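Local coordinates for protein unconventional myosin IB (Entamoeba histolytica, PDB 5XGG) that probably recognises proline-rich partner peptides through the C-terminal SH3 domain of this class I myosin, an actin-based motor, at residues 29-32 with 38-41. Sequence-based numbering, arbitrary orientation.
Sequences ITIL and WWKG
I31 lays its longer branch, CG1 and CD1, against the six-membered ring of W39, a worked example of how one residue can close the inner face of a bent hairpin. Its CB springs from the non-hydrogen-bonded pair that I31 forms with G41, where the CA atoms are 4.7 Å apart. From CB, the methyl CG2 turns to the carbonyl oxygen of K40 and the CB of W39. The other branch, CG1, is anti to the carbonyl carbon and beside the backbone N (chi1 -54°), and passes 4.0 Å from W39 CE3. At the tip, a chi2 of -61° bends I31 CD1 out of the extended line, leaving it 3.9 Å from W39 CE3 and close to the ring plane, so the methyl meets the indole at its edge rather than over its face. V7 of strand 6-9 touches both side chains, while K34 supplies a cation-pi partner to the indole.

Beside this apolar contact, L32 N donates a nearly straight hydrogen bond to K40 O at 2.8 Å. The same oxygen receives a longer CA-H...O contact from I31 CA. A reciprocal contact runs from G41 CA to T30 O, 3.3 Å. With no side chain on G41, I29 CG2 packs directly on its CA, 3.6 Å away. The K40 side chain leads away from 29-32, and its NZ forms a salt bridge with E47.

The axes of the short segments lie at 109°, which reflects the strong twist and bend of the hairpin. Such strands are characteristic of the small SH3 beta-barrel, here with I29, I31 and G41 buried.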
loop_
_atom_site.group_PDB
_atom_site.type_symbol
_atom_site.label_atom_id
_atom_site.label_comp_id
_atom_site.label_asym_id
_atom_site.label_seq_id
_atom_site.Cartn_x
_atom_site.Cartn_y
_atom_site.Cartn_z
ATOM N N ILE A 29 2.240 -3.083 -2.622
ATOM C CA ILE A 29 0.919 -2.466 -2.733
ATOM C C ILE A 29 1.048 -1.140 -3.510
ATOM O O ILE A 29 1.896 -0.309 -3.218
ATOM C CB ILE A 29 0.300 -2.260 -1.318
ATOM C CG1 ILE A 29 0.345 -3.587 -0.607
ATOM C CG2 ILE A 29 -1.079 -1.671 -1.446
ATOM C CD1 ILE A 29 0.005 -3.431 0.854
ATOM N N THR A 30 0.189 -0.972 -4.540
ATOM C CA THR A 30 0.101 0.260 -5.316
ATOM C C THR A 30 -0.832 1.265 -4.660
ATOM O O THR A 30 -1.911 0.911 -4.244
ATOM C CB THR A 30 -0.351 -0.139 -6.732
ATOM O OG1 THR A 30 0.634 -1.054 -7.301
ATOM C CG2 THR A 30 -0.440 1.133 -7.602
ATOM N N ILE A 31 -0.470 2.543 -4.600
ATOM C CA ILE A 31 -1.216 3.560 -3.872
ATOM C C ILE A 31 -2.019 4.410 -4.844
ATOM O O ILE A 31 -1.462 5.002 -5.772
ATOM C CB ILE A 31 -0.282 4.434 -2.991
ATOM C CG1 ILE A 31 0.522 3.500 -2.098
ATOM C CG2 ILE A 31 -1.136 5.444 -2.244
ATOM C CD1 ILE A 31 -0.260 2.605 -1.127
ATOM N N LEU A 32 -3.334 4.430 -4.641
ATOM C CA LEU A 32 -4.262 5.133 -5.535
ATOM C C LEU A 32 -4.654 6.522 -4.984
ATOM O O LEU A 32 -5.096 7.413 -5.752
ATOM C CB LEU A 32 -5.508 4.242 -5.720
ATOM C CG LEU A 32 -5.343 2.878 -6.267
ATOM C CD1 LEU A 32 -6.734 2.247 -6.316
ATOM C CD2 LEU A 32 -4.573 2.882 -7.582
ATOM N N TRP A 38 -4.154 6.884 6.437
ATOM C CA TRP A 38 -4.648 5.743 5.649
ATOM C C TRP A 38 -4.502 5.992 4.190
ATOM O O TRP A 38 -4.862 7.091 3.713
ATOM C CB TRP A 38 -6.115 5.519 5.910
ATOM C CG TRP A 38 -6.334 5.061 7.366
ATOM C CD1 TRP A 38 -6.477 5.846 8.465
ATOM C CD2 TRP A 38 -6.415 3.739 7.801
ATOM N NE1 TRP A 38 -6.642 5.073 9.600
ATOM C CE2 TRP A 38 -6.673 3.767 9.197
ATOM C CE3 TRP A 38 -6.360 2.521 7.166
ATOM C CZ2 TRP A 38 -6.826 2.613 9.933
ATOM C CZ3 TRP A 38 -6.586 1.367 7.910
ATOM C CH2 TRP A 38 -6.772 1.428 9.270
ATOM N N TRP A 39 -3.969 5.004 3.477
ATOM C CA TRP A 39 -3.729 5.143 2.036
ATOM C C TRP A 39 -4.575 4.156 1.334
ATOM O O TRP A 39 -4.827 3.087 1.821
ATOM C CB TRP A 39 -2.308 4.894 1.687
ATOM C CG TRP A 39 -1.368 6.065 2.135
ATOM C CD1 TRP A 39 -1.734 7.188 2.869
ATOM C CD2 TRP A 39 0.018 6.081 2.072
ATOM N NE1 TRP A 39 -0.633 7.974 3.134
ATOM C CE2 TRP A 39 0.459 7.322 2.632
ATOM C CE3 TRP A 39 0.945 5.265 1.462
ATOM C CZ2 TRP A 39 1.771 7.656 2.690
ATOM C CZ3 TRP A 39 2.262 5.607 1.519
ATOM C CH2 TRP A 39 2.674 6.816 2.060
ATOM N N LYS A 40 -5.093 4.509 0.158
ATOM C CA LYS A 40 -5.900 3.531 -0.556
ATOM C C LYS A 40 -5.004 2.667 -1.426
ATOM O O LYS A 40 -4.325 3.181 -2.287
ATOM C CB LYS A 40 -6.920 4.273 -1.427
ATOM C CG LYS A 40 -7.792 3.338 -2.155
ATOM C CD LYS A 40 -8.928 4.056 -2.781
ATOM C CE LYS A 40 -10.142 3.993 -1.876
ATOM N NZ LYS A 40 -11.202 4.240 -2.837
ATOM N N GLY A 41 -4.875 1.374 -1.078
ATOM C CA GLY A 41 -3.986 0.448 -1.766
ATOM C C GLY A 41 -4.699 -0.452 -2.720
ATOM O O GLY A 41 -5.926 -0.652 -2.595
#